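Local coordinates for protein probable N-acetyl-gamma-glutamyl-phosphate reductase, chloroplastic (Oryza sativa, PDB 2CVO) that probably catalyses the NADPH-dependent reduction of N-acetyl-L-glutamyl phosphate to N-acetyl-L-glutamate semialdehyde and phosphate in chloroplast arginine biosynthesis, at residues L151-V154 with L155-E158; Q345-N348 with L349-L353. All coordinates share one frame; numbering follows the deposited sequence.

How the contacts relate
Contact 1 is the first turns of helix 152-161, in the NAD-binding Rossmann-type part of the chain; contact 2 is the C-terminal end of helix 336-351, which comes back to pack against it. Their centres lie 11 Å apart. Two polar bridges probably join them: Thr152 OG1 sits 2.6 Å from Asn346 OD1, and Glu153 OE2 is 3.0 Å from Gln345 NE2. Packing fills in alongside, with Leu349 CD2 3.4 Å from the backbone atom Arg156 O. Contact 1 is nearer the chemistry: the Leu151 side chain lies about 10 Å from that of Cys170, the probable active-site cysteine. Contact 2 holds no known catalytic residue and packs helix 336-351 against the nucleotide-binding part.

Contact 1: residues L151-V154 with L155-E158; sequences LTEV and LRNE
Leu151 meets Leu155 at the start of helix 152-161, the helix of a beta-alpha-beta unit between strands 148-149 and 164-166. Leu151 O takes two backbone N-H groups, Leu155 N at 3.0 Å and Val154 N at 2.9 Å, and its CB lies 3.9 Å from Leu155 CD1. Next along, Thr152 O has Arg156 CB 3.3 Å away and also lies over one face of the Arg156 guanidinium. The arginine reaches back along the helix because its chain bends at chi3 (-75°). Glu153 folds at chi2 and crosses that arginine obliquely, its CG 4.1 Å from Arg156 NH2. The carboxylate and guanidinium planes stand 80° apart, and Glu153 OE2 stays 4.7 Å from Arg156 NH2, so the two charges are close without forming a salt bridge. Val154 ends the segment with CG1 pressed against Leu155 CD1 at 3.4 Å, closer than two methyl carbons normally sit. Leu155 itself leaves helical backbone angles (psi 37°), in keeping with the kink that follows, where the amides of Asn157 and Glu158 miss their helical acceptors. The charged ends find their salt bridges outside this stretch, Glu153 with Lys337 and Arg156 with Glu290 and Glu355. Chemically, then, this turn rests on backbone bonding and apolar packing, while Glu153 and Arg156 would probably attract each other only weakly, each being held mainly by those outside partners.

Contact 2: residues Q345-N348 with L349-L353; sequences QNLN and LMMGL
The Asn348 carboxamide, at the Schellman motif that ends helix 336-351, meets Leu353 through its oxygen end: OD1 lies 4.0 Å from Leu353 CD1, and the two side chains cross at about a right angle. Neither broad face of this amide is covered by a side chain of 345-353; Phe49 on strand 49-55 touches Asn348 from outside. Its two ends are bonded beyond the helix, OD1 to His46 NE2 and ND2 to Thr357 O, which should fix the rotation of the group. Of the other amides, Gln345 OE1 is bonded to Lys337 NZ and Asn311 ND2, and its NE2 to Glu355 OE2; that of Asn346 turns to helix 152-161 and the residues just before it, OD1 to Thr152 OG1 and ND2 to Gly150 O.

In the Schellman motif, Gly352 leaves the helix with a positive phi of 82°, a backbone conformation that suits glycine. Two bonds then run back into the last turn, Leu353 N to Asn348 O at 2.8 Å and Gly352 N to Leu349 O at 3.3 Å. Asn348 O also takes a weak bond from Met351 N, whose stronger acceptor is Leu347 O.

Upstream, the helix keeps its regular bonding from Leu349 N to Gln345 O and from Met350 N to Asn346 O. Leu347 and Met351, one turn apart, run alongside each other in the same direction, with Leu347 CD1 3.8 Å from Met351 CG. Both also touch Phe49 and Lys114, so this side of the helix end packs on the strands of the parallel sheet. Met350 touches Val116 there, and its chain runs back along the helix toward the preceding turn: CG anti to its own carbonyl carbon (chi1 -63°) puts CG 3.1 Å and SD 3.3 Å from Asn346 O.

Contact 1: residues L151-V154 with L155-E158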
ATOM      1  N   LEU A 151     -22.205   4.798 -23.467  1.00  8.38           N
ATOM      2  CA  LEU A 151     -22.403   3.680 -22.550  1.00  8.03           C
ATOM      3  C   LEU A 151     -22.821   2.515 -23.443  1.00  9.59           C
ATOM      4  O   LEU A 151     -24.010   2.278 -23.677  1.00 10.67           O
ATOM      5  CB  LEU A 151     -23.484   4.003 -21.518  1.00  7.83           C
ATOM      6  CG  LEU A 151     -23.599   2.999 -20.361  1.00  8.74           C
ATOM      7  CD1 LEU A 151     -22.230   2.788 -19.704  1.00  6.70           C
ATOM      8  CD2 LEU A 151     -24.607   3.513 -19.348  1.00  4.29           C
ATOM      9  N   THR A 152     -21.811   1.805 -23.940  1.00 10.17           N
ATOM     10  CA  THR A 152     -21.965   0.695 -24.876  1.00  8.92           C
ATOM     11  C   THR A 152     -23.192  -0.207 -24.750  1.00 10.75           C
ATOM     12  O   THR A 152     -24.065  -0.203 -25.623  1.00 11.07           O
ATOM     13  CB  THR A 152     -20.699  -0.202 -24.872  1.00  9.38           C
ATOM     14  OG1 THR A 152     -19.524   0.619 -24.853  1.00  7.72           O
ATOM     15  CG2 THR A 152     -20.659  -1.061 -26.124  1.00  5.65           C
ATOM     16  N   GLU A 153     -23.251  -0.990 -23.680  1.00  9.21           N
ATOM     17  CA  GLU A 153     -24.355  -1.915 -23.471  1.00 10.32           C
ATOM     18  C   GLU A 153     -25.746  -1.279 -23.458  1.00 11.97           C
ATOM     19  O   GLU A 153     -26.741  -1.952 -23.732  1.00 11.81           O
ATOM     20  CB  GLU A 153     -24.153  -2.686 -22.161  1.00  9.59           C
ATOM     21  CG  GLU A 153     -23.017  -3.708 -22.163  1.00  6.12           C
ATOM     22  CD  GLU A 153     -21.631  -3.088 -22.040  1.00  8.05           C
ATOM     23  OE1 GLU A 153     -21.522  -1.861 -21.801  1.00  3.67           O
ATOM     24  OE2 GLU A 153     -20.643  -3.845 -22.173  1.00  6.31           O
ATOM     25  N   VAL A 154     -25.816   0.012 -23.153  1.00 11.85           N
ATOM     26  CA  VAL A 154     -27.096   0.707 -23.064  1.00 11.99           C
ATOM     27  C   VAL A 154     -27.549   1.423 -24.335  1.00 12.12           C
ATOM     28  O   VAL A 154     -28.743   1.482 -24.626  1.00 12.09           O
ATOM     29  CB  VAL A 154     -27.072   1.721 -21.893  1.00 11.29           C
ATOM     30  CG1 VAL A 154     -28.372   2.503 -21.840  1.00 12.78           C
ATOM     31  CG2 VAL A 154     -26.855   0.981 -20.582  1.00 10.07           C
ATOM     32  N   LEU A 155     -26.606   1.968 -25.092  1.00 12.10           N
ATOM     33  CA  LEU A 155     -26.956   2.682 -26.313  1.00 12.61           C
ATOM     34  C   LEU A 155     -26.222   2.113 -27.522  1.00 12.31           C
ATOM     35  O   LEU A 155     -25.836   2.852 -28.426  1.00 10.84           O
ATOM     36  CB  LEU A 155     -26.631   4.175 -26.165  1.00 13.35           C
ATOM     37  CG  LEU A 155     -27.327   4.965 -25.046  1.00 18.25           C
ATOM     38  CD1 LEU A 155     -26.636   4.711 -23.713  1.00 18.54           C
ATOM     39  CD2 LEU A 155     -27.277   6.456 -25.364  1.00 19.27           C
ATOM     40  N   ARG A 156     -26.045   0.794 -27.538  1.00 12.31           N
ATOM     41  CA  ARG A 156     -25.335   0.126 -28.622  1.00 13.47           C
ATOM     42  C   ARG A 156     -25.804   0.495 -30.028  1.00 16.25           C
ATOM     43  O   ARG A 156     -24.980   0.765 -30.907  1.00 14.62           O
ATOM     44  CB  ARG A 156     -25.404  -1.393 -28.438  1.00 11.74           C
ATOM     45  CG  ARG A 156     -24.701  -2.178 -29.532  1.00 12.06           C
ATOM     46  CD  ARG A 156     -24.654  -3.674 -29.232  1.00 10.05           C
ATOM     47  NE  ARG A 156     -23.666  -4.005 -28.206  1.00 11.97           N
ATOM     48  CZ  ARG A 156     -23.951  -4.480 -26.997  1.00 10.75           C
ATOM     49  NH1 ARG A 156     -25.209  -4.691 -26.638  1.00 12.58           N
ATOM     50  NH2 ARG A 156     -22.973  -4.742 -26.143  1.00  8.70           N
ATOM     51  N   ASN A 157     -27.115   0.508 -30.253  1.00 17.50           N
ATOM     52  CA  ASN A 157     -27.619   0.840 -31.582  1.00 20.22           C
ATOM     53  C   ASN A 157     -27.282   2.269 -32.007  1.00 18.75           C
ATOM     54  O   ASN A 157     -26.927   2.501 -33.160  1.00 19.54           O
ATOM     55  CB  ASN A 157     -29.132   0.602 -31.670  1.00 23.26           C
ATOM     56  CG  ASN A 157     -29.673   0.826 -33.076  1.00 27.20           C
ATOM     57  OD1 ASN A 157     -30.008   1.952 -33.459  1.00 28.62           O
ATOM     58  ND2 ASN A 157     -29.738  -0.246 -33.862  1.00 27.85           N
ATOM     59  N   GLU A 158     -27.386   3.225 -31.086  1.00 18.40           N
ATOM     60  CA  GLU A 158     -27.061   4.615 -31.406  1.00 19.80           C
ATOM     61  C   GLU A 158     -25.567   4.763 -31.689  1.00 19.43           C
ATOM     62  O   GLU A 158     -25.160   5.309 -32.716  1.00 19.30           O
ATOM     63  CB  GLU A 158     -27.429   5.547 -30.249  1.00 22.24           C
ATOM     64  CG  GLU A 158     -28.827   6.138 -30.302  1.00 29.63           C
ATOM     65  CD  GLU A 158     -29.877   5.237 -29.688  1.00 33.65           C
ATOM     66  OE1 GLU A 158     -31.054   5.654 -29.642  1.00 36.32           O
ATOM     67  OE2 GLU A 158     -29.528   4.118 -29.250  1.00 36.54           O
TER

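Contact 2: residues Q345-N348 with L349-L353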
ATOM      1  N   GLN A 345     -14.057  -0.213 -26.789  1.00 10.62           N
ATOM      2  CA  GLN A 345     -15.216  -1.063 -27.027  1.00 10.36           C
ATOM      3  C   GLN A 345     -16.136  -0.336 -28.005  1.00 10.17           C
ATOM      4  O   GLN A 345     -16.706  -0.940 -28.913  1.00  8.96           O
ATOM      5  CB  GLN A 345     -15.959  -1.320 -25.716  1.00 10.27           C
ATOM      6  CG  GLN A 345     -16.900  -2.514 -25.744  1.00  9.28           C
ATOM      7  CD  GLN A 345     -17.693  -2.647 -24.452  1.00 11.22           C
ATOM      8  OE1 GLN A 345     -17.236  -2.233 -23.385  1.00  9.63           O
ATOM      9  NE2 GLN A 345     -18.878  -3.241 -24.541  1.00  7.26           N
ATOM     10  N   ASN A 346     -16.264   0.972 -27.819  1.00 10.41           N
ATOM     11  CA  ASN A 346     -17.116   1.776 -28.682  1.00 11.20           C
ATOM     12  C   ASN A 346     -16.573   1.905 -30.100  1.00 11.88           C
ATOM     13  O   ASN A 346     -17.336   1.818 -31.065  1.00 13.25           O
ATOM     14  CB  ASN A 346     -17.337   3.158 -28.063  1.00  9.58           C
ATOM     15  CG  ASN A 346     -18.201   3.099 -26.823  1.00 10.57           C
ATOM     16  OD1 ASN A 346     -19.180   2.352 -26.774  1.00 10.29           O
ATOM     17  ND2 ASN A 346     -17.853   3.890 -25.816  1.00  8.06           N
ATOM     18  N   LEU A 347     -15.264   2.102 -30.238  1.00 10.92           N
ATOM     19  CA  LEU A 347     -14.675   2.221 -31.566  1.00 12.97           C
ATOM     20  C   LEU A 347     -14.804   0.906 -32.331  1.00 12.37           C
ATOM     21  O   LEU A 347     -14.992   0.914 -33.547  1.00 13.50           O
ATOM     22  CB  LEU A 347     -13.199   2.632 -31.491  1.00 11.38           C
ATOM     23  CG  LEU A 347     -12.576   2.923 -32.866  1.00 14.60           C
ATOM     24  CD1 LEU A 347     -13.420   3.968 -33.575  1.00 11.02           C
ATOM     25  CD2 LEU A 347     -11.129   3.411 -32.728  1.00 10.29           C
ATOM     26  N   ASN A 348     -14.692  -0.221 -31.633  1.00 11.33           N
ATOM     27  CA  ASN A 348     -14.835  -1.515 -32.293  1.00 12.65           C
ATOM     28  C   ASN A 348     -16.224  -1.563 -32.927  1.00 14.55           C
ATOM     29  O   ASN A 348     -16.379  -1.876 -34.110  1.00 13.75           O
ATOM     30  CB  ASN A 348     -14.705  -2.669 -31.292  1.00 13.65           C
ATOM     31  CG  ASN A 348     -13.265  -2.945 -30.898  1.00 14.30           C
ATOM     32  OD1 ASN A 348     -12.369  -2.944 -31.742  1.00 16.24           O
ATOM     33  ND2 ASN A 348     -13.039  -3.207 -29.617  1.00 12.42           N
ATOM     34  N   LEU A 349     -17.228  -1.239 -32.121  1.00 13.12           N
ATOM     35  CA  LEU A 349     -18.614  -1.234 -32.568  1.00 14.90           C
ATOM     36  C   LEU A 349     -18.814  -0.301 -33.765  1.00 15.18           C
ATOM     37  O   LEU A 349     -19.477  -0.656 -34.742  1.00 15.79           O
ATOM     38  CB  LEU A 349     -19.519  -0.803 -31.412  1.00 13.41           C
ATOM     39  CG  LEU A 349     -21.014  -0.685 -31.695  1.00 15.70           C
ATOM     40  CD1 LEU A 349     -21.564  -2.039 -32.131  1.00 13.81           C
ATOM     41  CD2 LEU A 349     -21.730  -0.187 -30.437  1.00 14.16           C
ATOM     42  N   MET A 350     -18.233   0.889 -33.681  1.00 15.74           N
ATOM     43  CA  MET A 350     -18.341   1.882 -34.744  1.00 16.16           C
ATOM     44  C   MET A 350     -17.645   1.445 -36.033  1.00 17.69           C
ATOM     45  O   MET A 350     -18.073   1.815 -37.126  1.00 18.28           O
ATOM     46  CB  MET A 350     -17.749   3.211 -34.266  1.00 14.86           C
ATOM     47  CG  MET A 350     -18.493   3.824 -33.085  1.00 13.64           C
ATOM     48  SD  MET A 350     -17.481   4.970 -32.134  1.00 13.64           S
ATOM     49  CE  MET A 350     -17.579   6.458 -33.149  1.00 12.99           C
ATOM     50  N   MET A 351     -16.576   0.661 -35.902  1.00 17.50           N
ATOM     51  CA  MET A 351     -15.826   0.188 -37.063  1.00 17.87           C
ATOM     52  C   MET A 351     -16.331  -1.148 -37.601  1.00 17.67           C
ATOM     53  O   MET A 351     -15.805  -1.660 -38.586  1.00 18.02           O
ATOM     54  CB  MET A 351     -14.336   0.053 -36.723  1.00 19.04           C
ATOM     55  CG  MET A 351     -13.669   1.327 -36.233  1.00 21.64           C
ATOM     56  SD  MET A 351     -13.844   2.720 -37.355  1.00 27.06           S
ATOM     57  CE  MET A 351     -12.794   2.207 -38.713  1.00 27.37           C
ATOM     58  N   GLY A 352     -17.341  -1.719 -36.951  1.00 17.07           N
ATOM     59  CA  GLY A 352     -17.876  -2.991 -37.409  1.00 16.49           C
ATOM     60  C   GLY A 352     -17.084  -4.198 -36.937  1.00 17.75           C
ATOM     61  O   GLY A 352     -17.216  -5.291 -37.486  1.00 17.41           O
ATOM     62  N   LEU A 353     -16.257  -4.012 -35.914  1.00 17.20           N
ATOM     63  CA  LEU A 353     -15.459  -5.116 -35.393  1.00 17.45           C
ATOM     64  C   LEU A 353     -16.099  -5.673 -34.136  1.00 15.97           C
ATOM     65  O   LEU A 353     -16.874  -4.991 -33.470  1.00 16.20           O
ATOM     66  CB  LEU A 353     -14.041  -4.644 -35.060  1.00 16.79           C
ATOM     67  CG  LEU A 353     -13.207  -4.049 -36.196  1.00 17.92           C
ATOM     68  CD1 LEU A 353     -11.842  -3.659 -35.663  1.00 17.01           C
ATOM     69  CD2 LEU A 353     -13.067  -5.067 -37.322  1.00 18.50           C
TER